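Local coordinates for diaminopropionate ammonia-lyase (Escherichia coli, PDB 4D9I), which catalyses the pyridoxal phosphate-dependent alpha,beta-elimination of L- and D-alpha,beta-diaminopropionate to pyruvate and ammonia, working as a homodimer, at residues A40-T45 / A210-E215; Q26-L31 / I202-A207; I257-P260 / C265-R268. All blocks are in the same frame, centred on the assembly; numbering follows the deposited sequence.

Interaction 1 (A40-T45 / A210-E215); sequences AGYRPT and ADEAVE
E212 reaches out from helix 208-220 and meets Y42, P44 and T45 of the loop at 40-45. Its CB points toward the loop. CG lies 4.1 Å from P44 CB, and the chain runs on extended (chi2 174°). P44 packs on the carboxylate, its CB 3.8 Å from E212 CD and its CA 3.4 Å from E212 OE1. OE2 accepts a hydrogen bond from Y42 OH at 2.6 Å. The hydroxyl comes in on the anti side, 33° out of the carboxylate plane. Y42 approaches from the opposite direction, and its ring is turned 69° from that plane. OE1 takes a weak, longer bond from T45 N at 3.3 Å. The side-chain hydroxyl of T45 bonds to E67 instead. OE1 also forms salt bridges with K65 and R70. R33 bonds to Y42 OH and touches E212. An isoleucine in place of E212 would probably leave the Y42 hydroxyl without its acceptor and K65 and R70 short of a counter-charge. The carboxylate is buried, but both oxygens have partners. With two cationic side chains paired to it, it is likely to stay ionised, and it joins loop and helix by charge and hydrogen bonding.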
ATOM      1  N   ALA B  40      21.792 -23.733  -1.380  1.00 35.95           N
ATOM      2  CA  ALA B  40      21.340 -23.330  -0.042  1.00 36.74           C
ATOM      3  C   ALA B  40      20.308 -22.202  -0.129  1.00 35.08           C
ATOM      4  O   ALA B  40      20.535 -21.196  -0.794  1.00 34.36           O
ATOM      5  CB  ALA B  40      22.520 -22.898   0.812  1.00 38.05           C
ATOM      6  N   GLY B  41      19.181 -22.390   0.540  1.00 34.88           N
ATOM      7  CA  GLY B  41      18.132 -21.383   0.572  1.00 33.50           C
ATOM      8  C   GLY B  41      17.062 -21.529  -0.493  1.00 31.71           C
ATOM      9  O   GLY B  41      16.137 -20.708  -0.544  1.00 30.38           O
ATOM     10  N   TYR B  42      17.171 -22.559  -1.340  1.00 31.58           N
ATOM     11  CA  TYR B  42      16.129 -22.807  -2.344  1.00 30.75           C
ATOM     12  C   TYR B  42      14.772 -23.023  -1.708  1.00 31.10           C
ATOM     13  O   TYR B  42      14.636 -23.846  -0.788  1.00 32.56           O
ATOM     14  CB  TYR B  42      16.423 -24.009  -3.245  1.00 31.33           C
ATOM     15  CG  TYR B  42      15.301 -24.254  -4.248  1.00 30.48           C
ATOM     16  CD1 TYR B  42      15.198 -23.482  -5.405  1.00 29.06           C
ATOM     17  CD2 TYR B  42      14.319 -25.227  -4.013  1.00 31.42           C
ATOM     18  CE1 TYR B  42      14.164 -23.682  -6.310  1.00 28.43           C
ATOM     19  CE2 TYR B  42      13.285 -25.438  -4.913  1.00 30.89           C
ATOM     20  CZ  TYR B  42      13.217 -24.658  -6.062  1.00 29.57           C
ATOM     21  OH  TYR B  42      12.191 -24.842  -6.964  1.00 29.36           O
ATOM     22  N   ARG B  43      13.786 -22.290  -2.234  1.00 29.38           N
ATOM     23  CA  ARG B  43      12.387 -22.442  -1.892  1.00 29.35           C
ATOM     24  C   ARG B  43      11.574 -21.891  -3.077  1.00 27.52           C
ATOM     25  O   ARG B  43      11.798 -20.766  -3.509  1.00 26.33           O
ATOM     26  CB  ARG B  43      12.061 -21.665  -0.595  1.00 29.70           C
ATOM     27  CG  ARG B  43      10.761 -22.040   0.099  1.00 30.65           C
ATOM     28  CD  ARG B  43      10.396 -20.998   1.158  1.00 30.70           C
ATOM     29  N   PRO B  44      10.623 -22.677  -3.607  1.00 27.59           N
ATOM     30  CA  PRO B  44       9.782 -22.103  -4.663  1.00 26.09           C
ATOM     31  C   PRO B  44       9.135 -20.816  -4.172  1.00 24.61           C
ATOM     32  O   PRO B  44       8.677 -20.757  -3.040  1.00 25.02           O
ATOM     33  CB  PRO B  44       8.732 -23.178  -4.891  1.00 27.13           C
ATOM     34  CG  PRO B  44       9.400 -24.448  -4.468  1.00 28.87           C
ATOM     35  CD  PRO B  44      10.247 -24.066  -3.293  1.00 29.27           C
ATOM     36  N   THR B  45       9.165 -19.777  -4.994  1.00 23.04           N
ATOM     37  CA  THR B  45       8.639 -18.470  -4.616  1.00 21.89           C
ATOM     38  C   THR B  45       7.101 -18.518  -4.637  1.00 21.74           C
ATOM     39  O   THR B  45       6.512 -19.288  -5.399  1.00 22.09           O
ATOM     40  CB  THR B  45       9.112 -17.384  -5.602  1.00 20.81           C
ATOM     41  OG1 THR B  45       8.749 -17.762  -6.934  1.00 20.52           O
ATOM     42  CG2 THR B  45      10.624 -17.164  -5.529  1.00 20.85           C
ATOM     43  N   ALA B 210       8.834 -20.653 -14.130  1.00 22.55           N
ATOM     44  CA  ALA B 210       7.643 -21.104 -14.839  1.00 23.79           C
ATOM     45  C   ALA B 210       7.296 -22.557 -14.443  1.00 25.52           C
ATOM     46  O   ALA B 210       6.108 -22.881 -14.217  1.00 26.12           O
ATOM     47  CB  ALA B 210       7.841 -20.985 -16.347  1.00 23.96           C
ATOM     48  N   ASP B 211       8.319 -23.418 -14.349  1.00 25.87           N
ATOM     49  CA  ASP B 211       8.117 -24.802 -13.867  1.00 27.90           C
ATOM     50  C   ASP B 211       7.438 -24.810 -12.484  1.00 27.90           C
ATOM     51  O   ASP B 211       6.437 -25.516 -12.275  1.00 29.24           O
ATOM     52  CB  ASP B 211       9.429 -25.594 -13.838  1.00 29.16           C
ATOM     53  CG  ASP B 211       9.226 -27.054 -13.413  1.00 32.51           C
ATOM     54  OD1 ASP B 211       9.002 -27.886 -14.300  1.00 33.88           O
ATOM     55  OD2 ASP B 211       9.263 -27.373 -12.204  1.00 33.16           O
ATOM     56  N   GLU B 212       7.972 -24.011 -11.563  1.00 25.79           N
ATOM     57  CA  GLU B 212       7.377 -23.869 -10.230  1.00 25.92           C
ATOM     58  C   GLU B 212       5.932 -23.401 -10.290  1.00 25.43           C
ATOM     59  O   GLU B 212       5.075 -23.966  -9.614  1.00 26.75           O
ATOM     60  CB  GLU B 212       8.163 -22.881  -9.365  1.00 24.61           C
ATOM     61  CG  GLU B 212       9.536 -23.350  -8.923  1.00 24.94           C
ATOM     62  CD  GLU B 212      10.298 -22.253  -8.205  1.00 24.15           C
ATOM     63  OE1 GLU B 212       9.685 -21.165  -7.971  1.00 23.07           O
ATOM     64  OE2 GLU B 212      11.495 -22.476  -7.857  1.00 24.36           O
ATOM     65  N   ALA B 213       5.677 -22.368 -11.093  1.00 23.98           N
ATOM     66  CA  ALA B 213       4.333 -21.802 -11.234  1.00 23.82           C
ATOM     67  C   ALA B 213       3.329 -22.811 -11.782  1.00 25.31           C
ATOM     68  O   ALA B 213       2.195 -22.839 -11.324  1.00 25.55           O
ATOM     69  CB  ALA B 213       4.342 -20.523 -12.082  1.00 22.46           C
ATOM     70  N   VAL B 214       3.751 -23.640 -12.742  1.00 26.06           N
ATOM     71  CA  VAL B 214       2.861 -24.647 -13.314  1.00 28.19           C
ATOM     72  C   VAL B 214       2.514 -25.682 -12.244  1.00 29.95           C
ATOM     73  O   VAL B 214       1.354 -26.023 -12.070  1.00 30.75           O
ATOM     74  CB  VAL B 214       3.454 -25.332 -14.572  1.00 28.85           C
ATOM     75  CG1 VAL B 214       2.612 -26.527 -14.983  1.00 31.29           C
ATOM     76  CG2 VAL B 214       3.496 -24.354 -15.729  1.00 28.07           C
ATOM     77  N   GLU B 215       3.533 -26.158 -11.529  1.00 30.62           N
ATOM     78  CA  GLU B 215       3.333 -27.054 -10.392  1.00 32.58           C
ATOM     79  C   GLU B 215       2.376 -26.403  -9.395  1.00 32.04           C
ATOM     80  O   GLU B 215       1.477 -27.049  -8.890  1.00 33.77           O
ATOM     81  CB  GLU B 215       4.664 -27.360  -9.699  1.00 33.16           C
ATOM     82  CG  GLU B 215       4.542 -28.374  -8.570  1.00 36.19           C
ATOM     83  CD  GLU B 215       5.832 -28.553  -7.769  1.00 36.93           C
ATOM     84  OE1 GLU B 215       6.806 -27.811  -7.993  1.00 35.20           O
ATOM     85  OE2 GLU B 215       5.871 -29.446  -6.892  1.00 39.53           O
TER

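Interaction 2 (Q26-L31 / I202-A207); sequences QSQAKL and IMQGYA
A29 and A207 meet methyl to methyl where helix 26-36 lies against the C-terminal part of the segment 202-207. Their CB atoms are 3.5 Å apart, which is tighter than usual van der Waals contact. The two CA atoms are only 5.1 Å apart, the nearest pair between the segments. The CB of A207 points toward the first helix and also comes within 4.2 Å of A29 CA. One turn back, Q204 O lies 4.3 Å from A29 CA. This part is buried, and Y243 of helix 235-248 also packs on A29.

Q28 and Q204 form the looser part, and Q28 is partly exposed. Here the contact is carbon against amide: Q28 CG lies 3.5 Å from Q204 NE2, and Q28 CB is 3.9 Å from the same nitrogen. The amide planes are 28° apart, yet the two amides do not bond to each other. Q28 bends at chi2 (95°), which carries its amide away from the second helix. There OE1 bonds to S25 OG and NE2 to P22 O. Q204 is extended beyond CG. Its end comes nearer the segment 26-31, and NE2 bonds to L23 O just before the first helix. Both glutamines therefore fasten the segment leading into helix 26-36, and each amide nitrogen has a backbone carbonyl as partner.

The arrangement is a close contact of helix 26-36 with the C-terminal end of helix 197-206, where the alanines A29 and A207 let the backbones approach. It packs the N-terminal helix 26-36 onto this region of the fold type II enzyme.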
ATOM      1  N   GLN B  26      10.076 -27.856 -21.443  1.00 41.21           N
ATOM      2  CA  GLN B  26       9.955 -28.518 -20.139  1.00 41.20           C
ATOM      3  C   GLN B  26      11.212 -29.240 -19.612  1.00 41.79           C
ATOM      4  O   GLN B  26      11.529 -29.145 -18.424  1.00 40.28           O
ATOM      5  CB  GLN B  26       8.793 -29.499 -20.170  1.00 43.20           C
ATOM      6  CG  GLN B  26       7.476 -28.845 -19.804  1.00 42.36           C
ATOM      7  CD  GLN B  26       6.300 -29.774 -19.997  1.00 44.62           C
ATOM      8  OE1 GLN B  26       5.856 -30.014 -21.122  1.00 46.22           O
ATOM      9  NE2 GLN B  26       5.775 -30.284 -18.897  1.00 45.13           N
ATOM     10  N   SER B  27      11.912 -29.968 -20.485  1.00 43.78           N
ATOM     11  CA  SER B  27      13.038 -30.792 -20.038  1.00 44.91           C
ATOM     12  C   SER B  27      14.245 -29.977 -19.561  1.00 43.09           C
ATOM     13  O   SER B  27      14.830 -30.305 -18.532  1.00 42.84           O
ATOM     14  CB  SER B  27      13.433 -31.835 -21.094  1.00 47.95           C
ATOM     15  OG  SER B  27      13.538 -31.253 -22.382  1.00 48.49           O
ATOM     16  N   GLN B  28      14.598 -28.912 -20.285  1.00 42.27           N
ATOM     17  CA  GLN B  28      15.708 -28.027 -19.868  1.00 40.58           C
ATOM     18  C   GLN B  28      15.364 -27.284 -18.593  1.00 38.39           C
ATOM     19  O   GLN B  28      16.213 -27.130 -17.704  1.00 37.69           O
ATOM     20  CB  GLN B  28      16.101 -27.027 -20.959  1.00 40.33           C
ATOM     21  CG  GLN B  28      16.669 -27.672 -22.213  1.00 42.92           C
ATOM     22  CD  GLN B  28      15.609 -27.879 -23.274  1.00 44.59           C
ATOM     23  OE1 GLN B  28      14.403 -27.695 -23.019  1.00 44.46           O
ATOM     24  NE2 GLN B  28      16.045 -28.238 -24.478  1.00 46.16           N
ATOM     25  N   ALA B  29      14.114 -26.834 -18.497  1.00 37.35           N
ATOM     26  CA  ALA B  29      13.627 -26.221 -17.267  1.00 35.27           C
ATOM     27  C   ALA B  29      13.697 -27.202 -16.092  1.00 35.75           C
ATOM     28  O   ALA B  29      14.152 -26.835 -15.021  1.00 34.56           O
ATOM     29  CB  ALA B  29      12.218 -25.695 -17.451  1.00 34.67           C
ATOM     30  N   LYS B  30      13.281 -28.455 -16.303  1.00 37.74           N
ATOM     31  CA  LYS B  30      13.388 -29.470 -15.244  1.00 38.70           C
ATOM     32  C   LYS B  30      14.853 -29.643 -14.794  1.00 38.71           C
ATOM     33  O   LYS B  30      15.140 -29.711 -13.589  1.00 38.36           O
ATOM     34  CB  LYS B  30      12.803 -30.807 -15.697  1.00 41.22           C
ATOM     35  N   LEU B  31      15.761 -29.677 -15.770  1.00 38.66           N
ATOM     36  CA  LEU B  31      17.201 -29.786 -15.516  1.00 38.81           C
ATOM     37  C   LEU B  31      17.715 -28.582 -14.719  1.00 36.57           C
ATOM     38  O   LEU B  31      18.421 -28.748 -13.719  1.00 36.95           O
ATOM     39  CB  LEU B  31      17.978 -29.943 -16.827  1.00 39.55           C
ATOM     40  CG  LEU B  31      17.799 -31.258 -17.598  1.00 42.34           C
ATOM     41  CD1 LEU B  31      18.501 -31.200 -18.952  1.00 43.06           C
ATOM     42  CD2 LEU B  31      18.315 -32.444 -16.785  1.00 43.91           C
ATOM     43  N   ILE B 202      21.084 -18.831 -19.577  1.00 22.77           N
ATOM     44  CA  ILE B 202      20.352 -17.881 -18.740  1.00 21.92           C
ATOM     45  C   ILE B 202      18.841 -18.034 -18.919  1.00 21.84           C
ATOM     46  O   ILE B 202      18.095 -18.051 -17.943  1.00 20.99           O
ATOM     47  CB  ILE B 202      20.802 -16.431 -18.993  1.00 21.85           C
ATOM     48  CG1 ILE B 202      22.210 -16.222 -18.428  1.00 22.39           C
ATOM     49  CG2 ILE B 202      19.821 -15.443 -18.360  1.00 20.99           C
ATOM     50  CD1 ILE B 202      22.909 -14.965 -18.916  1.00 23.13           C
ATOM     51  N   MET B 203      18.402 -18.178 -20.171  1.00 23.00           N
ATOM     52  CA  MET B 203      16.982 -18.291 -20.479  1.00 23.23           C
ATOM     53  C   MET B 203      16.395 -19.609 -20.035  1.00 23.26           C
ATOM     54  O   MET B 203      15.253 -19.668 -19.573  1.00 22.82           O
ATOM     55  CB  MET B 203      16.745 -18.109 -21.974  1.00 24.95           C
ATOM     56  CG  MET B 203      16.907 -16.663 -22.391  1.00 25.40           C
ATOM     57  SD  MET B 203      17.005 -16.530 -24.177  1.00 28.38           S
ATOM     58  CE  MET B 203      15.302 -16.915 -24.613  1.00 28.60           C
ATOM     59  N   GLN B 204      17.179 -20.669 -20.170  1.00 23.77           N
ATOM     60  CA  GLN B 204      16.782 -21.958 -19.643  1.00 24.20           C
ATOM     61  C   GLN B 204      16.681 -21.915 -18.111  1.00 23.11           C
ATOM     62  O   GLN B 204      15.727 -22.451 -17.529  1.00 23.37           O
ATOM     63  CB  GLN B 204      17.757 -23.033 -20.105  1.00 25.31           C
ATOM     64  CG  GLN B 204      17.723 -23.260 -21.612  1.00 26.94           C
ATOM     65  CD  GLN B 204      18.801 -24.215 -22.113  1.00 28.47           C
ATOM     66  OE1 GLN B 204      19.873 -24.315 -21.540  1.00 28.55           O
ATOM     67  NE2 GLN B 204      18.516 -24.909 -23.203  1.00 30.26           N
ATOM     68  N   GLY B 205      17.648 -21.266 -17.462  1.00 22.27           N
ATOM     69  CA  GLY B 205      17.630 -21.155 -16.023  1.00 21.91           C
ATOM     70  C   GLY B 205      16.388 -20.411 -15.554  1.00 21.38           C
ATOM     71  O   GLY B 205      15.757 -20.799 -14.560  1.00 21.83           O
ATOM     72  N   TYR B 206      16.020 -19.352 -16.277  1.00 20.80           N
ATOM     73  CA  TYR B 206      14.834 -18.540 -15.929  1.00 20.11           C
ATOM     74  C   TYR B 206      13.559 -19.382 -15.872  1.00 20.59           C
ATOM     75  O   TYR B 206      12.615 -19.059 -15.149  1.00 20.20           O
ATOM     76  CB  TYR B 206      14.590 -17.444 -16.969  1.00 19.66           C
ATOM     77  CG  TYR B 206      15.538 -16.268 -16.955  1.00 19.47           C
ATOM     78  CD1 TYR B 206      16.364 -15.993 -15.841  1.00 19.08           C
ATOM     79  CD2 TYR B 206      15.580 -15.403 -18.039  1.00 19.71           C
ATOM     80  CE1 TYR B 206      17.201 -14.889 -15.833  1.00 19.23           C
ATOM     81  CE2 TYR B 206      16.408 -14.296 -18.043  1.00 20.08           C
ATOM     82  CZ  TYR B 206      17.228 -14.058 -16.950  1.00 19.82           C
ATOM     83  OH  TYR B 206      18.044 -12.960 -16.971  1.00 21.12           O
ATOM     84  N   ALA B 207      13.540 -20.454 -16.653  1.00 21.66           N
ATOM     85  CA  ALA B 207      12.330 -21.276 -16.796  1.00 22.66           C
ATOM     86  C   ALA B 207      11.909 -22.001 -15.517  1.00 22.85           C
ATOM     87  O   ALA B 207      10.754 -22.479 -15.416  1.00 23.99           O
ATOM     88  CB  ALA B 207      12.499 -22.272 -17.937  1.00 23.95           C
TER

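Interaction 3 (I257-P260 / C265-R268); sequences IVEP and CIYR
The nearest CA atoms are those of E259 and Y267, 7.2 Å apart. The segment 257-260 is extended and forms the end of strand 254-260, while 265-268 is the first turn of helix 265-272. Four residues link them.

The E259 side chain bridges the two. CG stands anti to the carbonyl carbon (chi1 -66°), and the extended chain brings the carboxylate to the start of the helix. Two backbone N-H groups of the first turn bond to it. Y267 N is 2.7 Å from E259 OE1 and arrives nearly in line with the C-O bond. I266 N bonds to E259 OE2 at 3.0 Å, fairly straight (165°), on the syn lone pair of that oxygen. One bond to each oxygen fixes the rotation of the carboxylate, which meets the turn with its two oxygens. The positive end of the helix would probably favour its ionised form.

The side chains of I266 and C265 pack beside the carboxylate. I266 CD1 lies 3.3 Å from E259 OE2. C265 SG, 3.5 Å from E259 OE2, is in the disulfide with C291. The apolar contact is I266 CG2 against I257 CG2 at 4.1 Å, the side chains crossing at about a right angle. L302 of helix 296-305 touches both isoleucines.

This is a strand-turn-helix unit in the mixed sheet, where strand 254-260 is an inner strand parallel to both its neighbours, as in fold type II pyridoxal phosphate enzymes.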
ATOM      1  N   ILE B 257       2.960  -9.533 -24.140  1.00 26.04           N
ATOM      2  CA  ILE B 257       4.288  -8.978 -23.848  1.00 25.49           C
ATOM      3  C   ILE B 257       4.112  -7.493 -23.544  1.00 25.73           C
ATOM      4  O   ILE B 257       3.412  -6.773 -24.280  1.00 27.26           O
ATOM      5  CB  ILE B 257       5.223  -9.167 -25.058  1.00 26.83           C
ATOM      6  CG1 ILE B 257       5.095 -10.593 -25.627  1.00 27.18           C
ATOM      7  CG2 ILE B 257       6.671  -8.832 -24.697  1.00 26.30           C
ATOM      8  CD1 ILE B 257       5.290 -11.719 -24.620  1.00 25.59           C
ATOM      9  N   VAL B 258       4.713  -7.048 -22.443  1.00 24.38           N
ATOM     10  CA  VAL B 258       4.526  -5.696 -21.973  1.00 24.88           C
ATOM     11  C   VAL B 258       5.831  -4.894 -21.944  1.00 25.45           C
ATOM     12  O   VAL B 258       6.810  -5.299 -21.313  1.00 24.43           O
ATOM     13  CB  VAL B 258       3.878  -5.713 -20.562  1.00 23.46           C
ATOM     14  CG1 VAL B 258       3.615  -4.292 -20.091  1.00 24.14           C
ATOM     15  CG2 VAL B 258       2.591  -6.515 -20.609  1.00 23.06           C
ATOM     16  N   GLU B 259       5.818  -3.739 -22.597  1.00 27.44           N
ATOM     17  CA  GLU B 259       6.966  -2.849 -22.623  1.00 29.01           C
ATOM     18  C   GLU B 259       6.593  -1.387 -22.399  1.00 30.83           C
ATOM     19  O   GLU B 259       5.543  -0.939 -22.837  1.00 32.00           O
ATOM     20  CB  GLU B 259       7.715  -2.956 -23.962  1.00 30.61           C
ATOM     21  CG  GLU B 259       8.373  -4.289 -24.210  1.00 29.67           C
ATOM     22  CD  GLU B 259       9.036  -4.329 -25.565  1.00 31.69           C
ATOM     23  OE1 GLU B 259       8.323  -4.155 -26.581  1.00 33.61           O
ATOM     24  OE2 GLU B 259      10.265  -4.504 -25.611  1.00 31.55           O
ATOM     25  N   PRO B 260       7.464  -0.642 -21.709  1.00 31.66           N
ATOM     26  CA  PRO B 260       7.357   0.822 -21.679  1.00 34.22           C
ATOM     27  C   PRO B 260       7.644   1.385 -23.074  1.00 37.17           C
ATOM     28  O   PRO B 260       8.517   0.860 -23.800  1.00 37.12           O
ATOM     29  CB  PRO B 260       8.447   1.262 -20.689  1.00 34.28           C
ATOM     30  CG  PRO B 260       9.267   0.057 -20.371  1.00 32.11           C
ATOM     31  CD  PRO B 260       8.641  -1.164 -20.984  1.00 30.51           C
ATOM     32  N   CYS B 265      11.123  -2.178 -27.770  1.00 41.52           N
ATOM     33  CA  CYS B 265      11.821  -2.815 -28.893  1.00 43.17           C
ATOM     34  C   CYS B 265      11.119  -4.060 -29.434  1.00 42.05           C
ATOM     35  O   CYS B 265      11.114  -4.290 -30.649  1.00 43.61           O
ATOM     36  CB  CYS B 265      13.259  -3.156 -28.518  1.00 43.54           C
ATOM     37  SG  CYS B 265      13.376  -4.468 -27.275  1.00 40.74           S
ATOM     38  N   ILE B 266      10.533  -4.865 -28.544  1.00 39.15           N
ATOM     39  CA  ILE B 266       9.787  -6.042 -29.011  1.00 38.57           C
ATOM     40  C   ILE B 266       8.501  -5.600 -29.730  1.00 39.88           C
ATOM     41  O   ILE B 266       8.160  -6.114 -30.798  1.00 41.35           O
ATOM     42  CB  ILE B 266       9.543  -7.079 -27.891  1.00 35.81           C
ATOM     43  CG1 ILE B 266      10.837  -7.838 -27.592  1.00 35.47           C
ATOM     44  CG2 ILE B 266       8.506  -8.105 -28.305  1.00 35.72           C
ATOM     45  CD1 ILE B 266      11.421  -7.536 -26.241  1.00 34.33           C
ATOM     46  N   TYR B 267       7.813  -4.619 -29.154  1.00 39.24           N
ATOM     47  CA  TYR B 267       6.583  -4.110 -29.731  1.00 40.62           C
ATOM     48  C   TYR B 267       6.860  -3.608 -31.147  1.00 43.83           C
ATOM     49  O   TYR B 267       6.178  -4.001 -32.083  1.00 45.19           O
ATOM     50  CB  TYR B 267       6.015  -2.989 -28.866  1.00 39.94           C
ATOM     51  CG  TYR B 267       4.736  -2.372 -29.384  1.00 41.66           C
ATOM     52  CD1 TYR B 267       3.485  -2.868 -28.989  1.00 40.58           C
ATOM     53  CD2 TYR B 267       4.766  -1.273 -30.241  1.00 44.52           C
ATOM     54  CE1 TYR B 267       2.307  -2.298 -29.446  1.00 42.19           C
ATOM     55  CE2 TYR B 267       3.590  -0.696 -30.714  1.00 46.32           C
ATOM     56  CZ  TYR B 267       2.368  -1.211 -30.311  1.00 45.17           C
ATOM     57  OH  TYR B 267       1.211  -0.641 -30.766  1.00 47.04           O
ATOM     58  N   ARG B 268       7.870  -2.753 -31.282  1.00 45.32           N
ATOM     59  CA  ARG B 268       8.211  -2.144 -32.567  1.00 49.28           C
ATOM     60  C   ARG B 268       8.620  -3.205 -33.580  1.00 50.70           C
ATOM     61  O   ARG B 268       8.284  -3.096 -34.760  1.00 53.89           O
ATOM     62  CB  ARG B 268       9.303  -1.090 -32.394  1.00 50.19           C
ATOM     63  CG  ARG B 268       8.815   0.194 -31.741  1.00 50.58           C
ATOM     64  CD  ARG B 268       9.990   1.050 -31.311  1.00 51.37           C
ATOM     65  NE  ARG B 268       9.589   2.419 -31.014  1.00 53.38           N
TER

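Overall arrangement
From the N terminus, helix 26-36 opens interaction 2, and the loop after it opens interaction 1 at 40-45. Interaction 2 closes at 202-207, with 170 residues between its segments. Helix 208-220 follows directly, and 210-215 closes interaction 1. The two contacts therefore cross along the chain. They hold the N-terminal helix and its following loop to two consecutive helices, and their centres are about 12 Å apart. Interaction 3 comes later, in series with both. It closes a turn of only four residues, between strand 254-260 and helix 265-272. Its centre is about 27 Å from that of interaction 1, on the opposite side of the chain's centre, and it touches neither of the others.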